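PDB 5MQO: Non-reducing end beta-L-arabinofuranosidase from Bacteroides thetaiotaomicron, which probably hydrolyses glycosidic bonds in complex plant pectin as a gut bacterial glycoside hydrolase of family GH127, probably acting as an aceric acidase. Local coordinates for residues D280-I285 against V298-L303; D289-M294 against L323-N328; V331-Y336 against G368-L373. All blocks are in the same frame, centred on the assembly; numbering follows the deposited sequence.

Interaction 1: D280-I285 against V298-L303; sequences DNQDRI and VRANYL
Asp280 brings its carboxylate near the end of Arg299 without gripping it: OD2 lies 4.1 Å from Arg299 NH2, well out of the guanidinium plane, so only charge attraction joins them. The other carboxylate oxygen, OD1, is engaged by the backbone N-H of His364 in strand 361-364, while Asp280 O sits over one face of the guanidinium. Asn281 meets the same group at its edge. With CG anti to the backbone N (chi1 -170°), the side chain crosses that of Arg299 at about a right angle, and OD1 takes a weak but straight hydrogen bond from Arg299 NH1 at 3.4 Å (172°). The same oxygen touches the aliphatic part of the chain, 3.3 Å from Arg299 CD, and Asn281 ND2 is turned back to a weak bond with Asp283 OD2 at 3.0 Å. Gln282 reaches closest to the helix backbone. Its chain bends at chi2 (67°), which lays the amide against the first turn of 298-303: OE1 approaches Arg299 CB at 3.3 Å, and NE2 lies 3.8 Å from Ala300 CB. Nearer the backbone, Gln282 CB packs on Leu303 CD2 at 3.9 Å. The loop before helix 297-314 is thus laid along that helix within the GH127 catalytic domain. Arg299 is probably steered by several modest forces, the weak bond to Asn281 OD1, the charge of Asp280 and the touch of Gln282 OE1 on its CB, with the neighbouring carboxylate likely to stabilise its positive charge; the Gln282 chain packs separately on Ala300 and Leu303.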
loop_
_atom_site.group_PDB
_atom_site.type_symbol
_atom_site.label_atom_id
_atom_site.label_comp_id
_atom_site.label_asym_id
_atom_site.label_seq_id
_atom_site.Cartn_x
_atom_site.Cartn_y
_atom_site.Cartn_z
ATOM N N ASP A 280 -5.711 -15.131 15.489
ATOM C CA ASP A 280 -5.508 -13.703 15.576
ATOM C C ASP A 280 -4.052 -13.314 15.420
ATOM O O ASP A 280 -3.770 -12.321 14.767
ATOM C CB ASP A 280 -6.073 -13.186 16.900
ATOM C CG ASP A 280 -6.324 -11.717 16.886
ATOM O OD1 ASP A 280 -6.833 -11.150 15.871
ATOM O OD2 ASP A 280 -6.053 -11.117 17.930
ATOM N N ASN A 281 -3.130 -14.114 15.967
ATOM C CA ASN A 281 -1.687 -13.953 15.678
ATOM C C ASN A 281 -1.133 -14.930 14.608
ATOM O O ASN A 281 0.088 -15.171 14.560
ATOM C CB ASN A 281 -0.854 -14.009 16.965
ATOM C CG ASN A 281 0.607 -13.613 16.734
ATOM O OD1 ASN A 281 0.918 -12.627 16.032
ATOM N ND2 ASN A 281 1.526 -14.413 17.302
ATOM N N GLN A 282 -2.006 -15.431 13.723
ATOM C CA GLN A 282 -1.650 -16.392 12.665
ATOM C C GLN A 282 -0.668 -17.486 13.161
ATOM O O GLN A 282 0.290 -17.830 12.450
ATOM C CB GLN A 282 -1.037 -15.673 11.453
ATOM C CG GLN A 282 -1.834 -14.532 10.855
ATOM C CD GLN A 282 -1.971 -13.304 11.747
ATOM O OE1 GLN A 282 -1.008 -12.860 12.377
ATOM N NE2 GLN A 282 -3.188 -12.756 11.817
ATOM N N ASP A 283 -0.871 -18.000 14.382
ATOM C CA ASP A 283 0.063 -18.976 14.948
ATOM C C ASP A 283 -0.612 -20.106 15.740
ATOM O O ASP A 283 0.026 -20.682 16.629
ATOM C CB ASP A 283 1.229 -18.274 15.736
ATOM C CG ASP A 283 0.835 -17.731 17.142
ATOM O OD1 ASP A 283 -0.365 -17.711 17.512
ATOM O OD2 ASP A 283 1.762 -17.298 17.892
ATOM N N ARG A 284 -1.878 -20.420 15.416
ATOM C CA ARG A 284 -2.579 -21.578 15.998
ATOM C C ARG A 284 -1.947 -22.852 15.442
ATOM O O ARG A 284 -1.700 -23.809 16.182
ATOM C CB ARG A 284 -4.093 -21.580 15.695
ATOM C CG ARG A 284 -4.890 -22.602 16.513
ATOM C CD ARG A 284 -6.116 -23.174 15.802
ATOM N NE ARG A 284 -7.260 -22.247 15.747
ATOM C CZ ARG A 284 -8.304 -22.219 16.589
ATOM N NH1 ARG A 284 -8.389 -23.055 17.599
ATOM N NH2 ARG A 284 -9.290 -21.329 16.425
ATOM N N ILE A 285 -1.670 -22.822 14.145
ATOM C CA ILE A 285 -1.082 -23.932 13.389
ATOM C C ILE A 285 0.197 -23.443 12.711
ATOM O O ILE A 285 0.376 -22.243 12.532
ATOM C CB ILE A 285 -2.100 -24.500 12.356
ATOM C CG1 ILE A 285 -2.315 -23.537 11.148
ATOM C CG2 ILE A 285 -3.425 -24.811 13.061
ATOM C CD1 ILE A 285 -3.498 -23.858 10.253
ATOM N N VAL A 298 -2.934 -6.609 9.897
ATOM C CA VAL A 298 -1.581 -6.044 9.867
ATOM C C VAL A 298 -0.573 -7.181 10.103
ATOM O O VAL A 298 0.327 -7.400 9.291
ATOM C CB VAL A 298 -1.352 -4.917 10.936
ATOM C CG1 VAL A 298 0.006 -4.253 10.717
ATOM C CG2 VAL A 298 -2.426 -3.850 10.900
ATOM N N ARG A 299 -0.745 -7.904 11.210
ATOM C CA ARG A 299 0.114 -9.031 11.538
ATOM C C ARG A 299 0.124 -10.045 10.392
ATOM O O ARG A 299 1.183 -10.498 9.978
ATOM C CB ARG A 299 -0.319 -9.678 12.856
ATOM C CG ARG A 299 -0.127 -8.808 14.114
ATOM C CD ARG A 299 -0.233 -9.586 15.426
ATOM N NE ARG A 299 -1.215 -9.031 16.375
ATOM C CZ ARG A 299 -1.634 -9.628 17.519
ATOM N NH1 ARG A 299 -1.157 -10.814 17.942
ATOM N NH2 ARG A 299 -2.540 -9.019 18.278
ATOM N N ALA A 300 -1.056 -10.349 9.858
ATOM C CA ALA A 300 -1.215 -11.261 8.728
ATOM C C ALA A 300 -0.402 -10.834 7.509
ATOM O O ALA A 300 0.414 -11.571 6.955
ATOM C CB ALA A 300 -2.676 -11.314 8.339
ATOM N N ASN A 301 -0.675 -9.626 7.070
ATOM C CA ASN A 301 -0.150 -9.177 5.824
ATOM C C ASN A 301 1.361 -8.975 5.932
ATOM O O ASN A 301 2.069 -9.385 5.020
ATOM C CB ASN A 301 -0.863 -7.922 5.373
ATOM C CG ASN A 301 -2.261 -8.185 4.852
ATOM O OD1 ASN A 301 -2.671 -9.325 4.621
ATOM N ND2 ASN A 301 -3.003 -7.103 4.632
ATOM N N TYR A 302 1.853 -8.407 7.041
ATOM C CA TYR A 302 3.309 -8.274 7.258
ATOM C C TYR A 302 4.008 -9.635 7.323
ATOM O O TYR A 302 5.096 -9.776 6.786
ATOM C CB TYR A 302 3.650 -7.392 8.484
ATOM C CG TYR A 302 3.589 -5.902 8.193
ATOM C CD1 TYR A 302 4.681 -5.238 7.683
ATOM C CD2 TYR A 302 2.438 -5.181 8.373
ATOM C CE1 TYR A 302 4.637 -3.877 7.382
ATOM C CE2 TYR A 302 2.380 -3.831 8.082
ATOM C CZ TYR A 302 3.484 -3.176 7.590
ATOM O OH TYR A 302 3.427 -1.827 7.300
ATOM N N LEU A 303 3.360 -10.631 7.941
ATOM C CA LEU A 303 3.836 -12.035 7.886
ATOM C C LEU A 303 3.970 -12.475 6.465
ATOM O O LEU A 303 5.030 -12.931 6.081
ATOM C CB LEU A 303 2.898 -13.027 8.592
ATOM C CG LEU A 303 3.078 -14.548 8.360
ATOM C CD1 LEU A 303 4.416 -15.047 8.838
ATOM C CD2 LEU A 303 2.007 -15.350 9.068
#

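Interaction 2: D289-M294 against L323-N328; sequences DQYRAM and LTSIWN
Van der Waals contact is carried chiefly by Ile326, which lies against the backbone of 290-293 more than against its side chains. CD1 comes within 3.7 Å of Gln290 O, and CG1 lies 3.7 Å from Arg292 N. The other branch, CG2, is anti to the backbone N and turns to Ala293, 4.5 Å from its CB; Tyr304 of helix 297-314 touches both residues. Were Ile326 cut back to an alanine, a gap would probably open beneath the peptides of 290-293, and the Ala293 methyl would lose one of its contacts.

Polar contact is slighter. Ser325 OG lies at the edge of the Tyr291 ring, near its plane and 3.3 Å from CD1. It is also 3.5 Å from Tyr291 O, a weak hydrogen bond at best and not a settled one, as Lys321 O is within reach of the same proton. The tyrosine hydroxyl is bonded to Gln318.

The contact seats an inter-helix loop of the catalytic domain on helix 317-333, consistent with the helical fold of the six-hairpin clan. It does so chiefly through Ile326, with Ser325 against Tyr291 beside it, while Asn322 and Asp329 satisfy Gln290 O and Ala293 N.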
loop_
_atom_site.group_PDB
_atom_site.type_symbol
_atom_site.label_atom_id
_atom_site.label_comp_id
_atom_site.label_asym_id
_atom_site.label_seq_id
_atom_site.Cartn_x
_atom_site.Cartn_y
_atom_site.Cartn_z
ATOM N N ASP A 289 0.912 -25.151 7.059
ATOM C CA ASP A 289 -0.482 -25.640 7.035
ATOM C C ASP A 289 -1.495 -24.560 6.688
ATOM O O ASP A 289 -2.637 -24.881 6.459
ATOM C CB ASP A 289 -0.874 -26.276 8.385
ATOM C CG ASP A 289 0.024 -27.450 8.769
ATOM O OD1 ASP A 289 0.151 -28.399 7.962
ATOM O OD2 ASP A 289 0.604 -27.425 9.878
ATOM N N GLN A 290 -1.087 -23.295 6.655
ATOM C CA GLN A 290 -1.984 -22.169 6.396
ATOM C C GLN A 290 -2.140 -21.941 4.927
ATOM O O GLN A 290 -1.153 -21.637 4.255
ATOM C CB GLN A 290 -1.434 -20.884 7.004
ATOM C CG GLN A 290 -1.443 -20.869 8.526
ATOM C CD GLN A 290 -0.820 -19.605 9.104
ATOM O OE1 GLN A 290 -1.024 -18.487 8.604
ATOM N NE2 GLN A 290 -0.081 -19.779 10.186
ATOM N N TYR A 291 -3.363 -22.073 4.415
ATOM C CA TYR A 291 -3.661 -21.796 2.998
ATOM C C TYR A 291 -4.751 -20.712 2.833
ATOM O O TYR A 291 -5.327 -20.552 1.742
ATOM C CB TYR A 291 -4.080 -23.093 2.278
ATOM C CG TYR A 291 -3.007 -24.128 2.197
ATOM C CD1 TYR A 291 -2.090 -24.135 1.120
ATOM C CD2 TYR A 291 -2.876 -25.117 3.188
ATOM C CE1 TYR A 291 -1.087 -25.102 1.016
ATOM C CE2 TYR A 291 -1.853 -26.091 3.113
ATOM C CZ TYR A 291 -0.963 -26.081 2.021
ATOM O OH TYR A 291 0.035 -27.025 1.902
ATOM N N ARG A 292 -5.013 -19.968 3.912
ATOM C CA ARG A 292 -6.019 -18.927 3.934
ATOM C C ARG A 292 -5.543 -17.738 4.820
ATOM O O ARG A 292 -4.685 -17.899 5.710
ATOM C CB ARG A 292 -7.343 -19.553 4.407
ATOM C CG ARG A 292 -7.979 -20.515 3.392
ATOM C CD ARG A 292 -9.288 -21.134 3.894
ATOM N NE ARG A 292 -10.188 -21.677 2.842
ATOM C CZ ARG A 292 -11.425 -22.177 3.062
ATOM N NH1 ARG A 292 -11.940 -22.232 4.297
ATOM N NH2 ARG A 292 -12.173 -22.622 2.039
ATOM N N ALA A 293 -6.075 -16.544 4.553
ATOM C CA ALA A 293 -5.830 -15.359 5.397
ATOM C C ALA A 293 -6.567 -15.516 6.697
ATOM O O ALA A 293 -7.657 -16.063 6.696
ATOM C CB ALA A 293 -6.296 -14.093 4.704
ATOM N N MET A 294 -6.034 -14.975 7.793
ATOM C CA MET A 294 -6.516 -15.368 9.100
ATOM C C MET A 294 -7.026 -14.340 10.101
ATOM O O MET A 294 -8.237 -14.367 10.470
ATOM C CB MET A 294 -5.429 -16.167 9.764
ATOM C CG MET A 294 -5.968 -17.160 10.764
ATOM S SD MET A 294 -4.894 -18.572 10.787
ATOM C CE MET A 294 -5.478 -19.597 9.423
ATOM N N LEU A 323 1.717 -19.093 -0.049
ATOM C CA LEU A 323 1.549 -17.661 -0.337
ATOM C C LEU A 323 0.562 -17.433 -1.452
ATOM O O LEU A 323 -0.210 -16.475 -1.374
ATOM C CB LEU A 323 2.871 -16.966 -0.645
ATOM C CG LEU A 323 3.852 -16.812 0.531
ATOM C CD1 LEU A 323 5.203 -16.294 0.025
ATOM C CD2 LEU A 323 3.294 -15.923 1.639
ATOM N N THR A 324 0.526 -18.321 -2.456
ATOM C CA THR A 324 -0.457 -18.167 -3.567
ATOM C C THR A 324 -1.910 -18.519 -3.213
ATOM O O THR A 324 -2.771 -17.872 -3.712
ATOM C CB THR A 324 -0.018 -18.832 -4.903
ATOM O OG1 THR A 324 0.258 -20.212 -4.715
ATOM C CG2 THR A 324 1.230 -18.230 -5.389
ATOM N N SER A 325 -2.214 -19.467 -2.344
ATOM C CA SER A 325 -3.635 -19.603 -1.940
ATOM C C SER A 325 -4.064 -18.543 -0.919
ATOM O O SER A 325 -5.234 -18.190 -0.865
ATOM C CB SER A 325 -4.066 -21.035 -1.516
ATOM O OG SER A 325 -3.092 -21.607 -0.696
ATOM N N ILE A 326 -3.126 -18.042 -0.122
ATOM C CA ILE A 326 -3.420 -16.950 0.820
ATOM C C ILE A 326 -3.690 -15.659 0.016
ATOM O O ILE A 326 -4.631 -14.919 0.317
ATOM C CB ILE A 326 -2.273 -16.749 1.856
ATOM C CG1 ILE A 326 -2.157 -17.973 2.731
ATOM C CG2 ILE A 326 -2.538 -15.565 2.786
ATOM C CD1 ILE A 326 -0.973 -17.943 3.677
ATOM N N TRP A 327 -2.859 -15.389 -0.990
ATOM C CA TRP A 327 -3.034 -14.186 -1.796
ATOM C C TRP A 327 -4.396 -14.304 -2.436
ATOM O O TRP A 327 -5.219 -13.416 -2.320
ATOM C CB TRP A 327 -1.929 -14.031 -2.857
ATOM C CG TRP A 327 -2.156 -12.886 -3.782
ATOM C CD1 TRP A 327 -1.796 -11.593 -3.585
ATOM C CD2 TRP A 327 -2.804 -12.935 -5.055
ATOM N NE1 TRP A 327 -2.196 -10.815 -4.658
ATOM C CE2 TRP A 327 -2.819 -11.623 -5.573
ATOM C CE3 TRP A 327 -3.384 -13.965 -5.813
ATOM C CZ2 TRP A 327 -3.392 -11.316 -6.838
ATOM C CZ3 TRP A 327 -3.960 -13.655 -7.071
ATOM C CH2 TRP A 327 -3.956 -12.342 -7.561
ATOM N N ASN A 328 -4.628 -15.445 -3.054
ATOM C CA ASN A 328 -5.880 -15.751 -3.687
ATOM C C ASN A 328 -7.090 -15.553 -2.773
ATOM O O ASN A 328 -8.071 -14.974 -3.188
ATOM C CB ASN A 328 -5.842 -17.204 -4.183
ATOM C CG ASN A 328 -6.929 -17.504 -5.178
ATOM O OD1 ASN A 328 -8.043 -17.925 -4.808
ATOM N ND2 ASN A 328 -6.623 -17.264 -6.468
#

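Interaction 3: V331-Y336 against G368-L373; sequences VTRKMY and GRPYQL
Arg333 overlaps two residues of the 368-373 loop: its guanidinium lies with one face over Pro370, whose CG is 3.7 Å from Arg333 CZ, and its CD touches Tyr371 OH at 3.6 Å. The chain bends at chi3 (-53°), carrying the guanidinium alongside the proline while CB stays over one face of the Tyr371 ring. Asp329 pairs with both Arg333 NE and Lys334 NZ in salt bridges. Lys334 runs extended beside Pro370, its CE 3.6 Å from Gly368 O.

Between the backbones, Tyr371 N gives Arg333 O a hydrogen bond of 2.7 Å, in the carbonyl plane. Farther along, Leu373 sets CD2 over the centre of the Tyr336 ring in a CH-pi contact, 4.0 Å from the centroid and 9° off the normal. The two side chains run antiparallel as they pass, and the Tyr336 hydroxyl is bonded to Pro374 O.

Arg369 to Gln372 form a type II beta turn, closed by Gln372 N to Arg369 O at 3.0 Å and braced by Gln372 OE1, which accepts from Arg369 N. The turn lies in the loop between strand 361-364 and helix 382-399, docked on the C-terminal end of helix 317-333, in a catalytic domain probably of the (alpha/alpha)6-barrel type, as in the six-hairpin clan.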
loop_
_atom_site.group_PDB
_atom_site.type_symbol
_atom_site.label_atom_id
_atom_site.label_comp_id
_atom_site.label_asym_id
_atom_site.label_seq_id
_atom_site.Cartn_x
_atom_site.Cartn_y
_atom_site.Cartn_z
ATOM N N VAL A 331 -7.705 -11.790 -2.089
ATOM C CA VAL A 331 -8.031 -10.922 -3.205
ATOM C C VAL A 331 -9.361 -11.291 -3.820
ATOM O O VAL A 331 -10.093 -10.422 -4.290
ATOM C CB VAL A 331 -6.881 -10.947 -4.246
ATOM C CG1 VAL A 331 -7.339 -10.580 -5.652
ATOM C CG2 VAL A 331 -5.769 -10.020 -3.779
ATOM N N THR A 332 -9.686 -12.568 -3.847
ATOM C CA THR A 332 -10.958 -12.965 -4.435
ATOM C C THR A 332 -12.096 -13.080 -3.370
ATOM O O THR A 332 -13.292 -13.244 -3.720
ATOM C CB THR A 332 -10.762 -14.268 -5.224
ATOM O OG1 THR A 332 -10.512 -15.338 -4.321
ATOM C CG2 THR A 332 -9.583 -14.121 -6.215
ATOM N N ARG A 333 -11.748 -13.019 -2.081
ATOM C CA ARG A 333 -12.738 -13.331 -1.051
ATOM C C ARG A 333 -12.790 -12.436 0.157
ATOM O O ARG A 333 -13.821 -12.429 0.818
ATOM C CB ARG A 333 -12.629 -14.797 -0.596
ATOM C CG ARG A 333 -12.470 -15.798 -1.738
ATOM C CD ARG A 333 -12.883 -17.206 -1.339
ATOM N NE ARG A 333 -12.184 -17.610 -0.137
ATOM C CZ ARG A 333 -12.469 -18.688 0.590
ATOM N NH1 ARG A 333 -13.444 -19.518 0.221
ATOM N NH2 ARG A 333 -11.764 -18.940 1.702
ATOM N N LYS A 334 -11.723 -11.703 0.470
ATOM C CA LYS A 334 -11.637 -10.991 1.744
ATOM C C LYS A 334 -11.030 -9.585 1.680
ATOM O O LYS A 334 -10.488 -9.101 2.676
ATOM C CB LYS A 334 -10.826 -11.840 2.713
ATOM C CG LYS A 334 -11.478 -13.147 3.055
ATOM C CD LYS A 334 -10.695 -13.857 4.137
ATOM C CE LYS A 334 -11.136 -15.307 4.271
ATOM N NZ LYS A 334 -10.265 -15.971 5.279
ATOM N N MET A 335 -11.112 -8.921 0.532
ATOM C CA MET A 335 -10.463 -7.622 0.357
ATOM C C MET A 335 -11.495 -6.651 -0.103
ATOM O O MET A 335 -12.275 -6.951 -1.012
ATOM C CB MET A 335 -9.386 -7.713 -0.696
ATOM C CG MET A 335 -8.692 -6.405 -1.005
ATOM S SD MET A 335 -7.363 -6.656 -2.182
ATOM C CE MET A 335 -8.327 -6.560 -3.685
ATOM N N TYR A 336 -11.487 -5.471 0.494
ATOM C CA TYR A 336 -12.354 -4.409 0.005
ATOM C C TYR A 336 -11.881 -3.906 -1.381
ATOM O O TYR A 336 -10.704 -4.025 -1.732
ATOM C CB TYR A 336 -12.441 -3.293 1.020
ATOM C CG TYR A 336 -13.180 -3.708 2.231
ATOM C CD1 TYR A 336 -12.538 -4.307 3.312
ATOM C CD2 TYR A 336 -14.538 -3.493 2.321
ATOM C CE1 TYR A 336 -13.248 -4.677 4.464
ATOM C CE2 TYR A 336 -15.264 -3.864 3.442
ATOM C CZ TYR A 336 -14.627 -4.450 4.522
ATOM O OH TYR A 336 -15.376 -4.808 5.635
ATOM N N GLY A 368 -12.332 -11.447 8.155
ATOM C CA GLY A 368 -13.617 -12.105 8.518
ATOM C C GLY A 368 -13.824 -13.339 7.677
ATOM O O GLY A 368 -12.836 -13.862 7.116
ATOM N N ARG A 369 -15.077 -13.814 7.613
ATOM C CA ARG A 369 -15.493 -14.922 6.739
ATOM C C ARG A 369 -15.298 -14.529 5.288
ATOM O O ARG A 369 -15.319 -13.341 4.974
ATOM C CB ARG A 369 -16.987 -15.234 6.886
ATOM C CG ARG A 369 -17.437 -15.887 8.208
ATOM C CD ARG A 369 -18.919 -16.329 8.168
ATOM N NE ARG A 369 -19.733 -15.403 7.364
ATOM C CZ ARG A 369 -20.287 -14.290 7.822
ATOM N NH1 ARG A 369 -20.187 -13.946 9.095
ATOM N NH2 ARG A 369 -20.968 -13.513 7.007
ATOM N N PRO A 370 -15.123 -15.511 4.390
ATOM C CA PRO A 370 -15.125 -15.194 2.973
ATOM C C PRO A 370 -16.370 -14.371 2.571
ATOM O O PRO A 370 -17.473 -14.593 3.105
ATOM C CB PRO A 370 -15.155 -16.579 2.292
ATOM C CG PRO A 370 -14.773 -17.580 3.328
ATOM C CD PRO A 370 -14.696 -16.895 4.651
ATOM N N TYR A 371 -16.177 -13.417 1.663
ATOM C CA TYR A 371 -17.212 -12.484 1.254
ATOM C C TYR A 371 -17.920 -11.703 2.382
ATOM O O TYR A 371 -19.036 -11.193 2.168
ATOM C CB TYR A 371 -18.238 -13.208 0.383
ATOM C CG TYR A 371 -17.594 -14.077 -0.640
ATOM C CD1 TYR A 371 -16.953 -13.524 -1.762
ATOM C CD2 TYR A 371 -17.563 -15.459 -0.478
ATOM C CE1 TYR A 371 -16.318 -14.342 -2.700
ATOM C CE2 TYR A 371 -16.962 -16.280 -1.419
ATOM C CZ TYR A 371 -16.329 -15.719 -2.524
ATOM O OH TYR A 371 -15.714 -16.562 -3.414
ATOM N N GLN A 372 -17.319 -11.587 3.561
ATOM C CA GLN A 372 -17.920 -10.771 4.614
ATOM C C GLN A 372 -17.282 -9.392 4.546
ATOM O O GLN A 372 -16.203 -9.163 5.114
ATOM C CB GLN A 372 -17.746 -11.406 5.996
ATOM C CG GLN A 372 -18.250 -10.554 7.149
ATOM C CD GLN A 372 -18.023 -11.190 8.501
ATOM O OE1 GLN A 372 -17.138 -12.052 8.697
ATOM N NE2 GLN A 372 -18.824 -10.764 9.461
ATOM N N LEU A 373 -17.937 -8.479 3.830
ATOM C CA LEU A 373 -17.344 -7.166 3.533
ATOM C C LEU A 373 -18.210 -5.964 3.891
ATOM O O LEU A 373 -18.463 -5.125 3.041
ATOM C CB LEU A 373 -16.910 -7.122 2.063
ATOM C CG LEU A 373 -15.867 -8.206 1.725
ATOM C CD1 LEU A 373 -15.730 -8.383 0.214
ATOM C CD2 LEU A 373 -14.519 -7.906 2.378
#

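All three contacts lie in the GH127 catalytic domain, on two consecutive helices, 297-314 and 317-333. Interactions 1 and 2 have centres 11 Å apart and are interleaved along the chain: both of their loop segments precede helix 297-314, and Gln290 NE2 probably hydrogen-bonds to Gln282 O between them. Interactions 2 and 3, 13 Å apart between centres, follow in series and share helix 317-333; there Ala293 O meets Lys334 NZ, and the like charges of Arg292 and Arg333 come close. Interactions 1 and 3 do not touch, their nearest atoms being about 8 Å apart. The loop 280-294 thus rests on both helices in turn and 368-373 covers the end of the second, so contacts between chain neighbours hold this side of the domain.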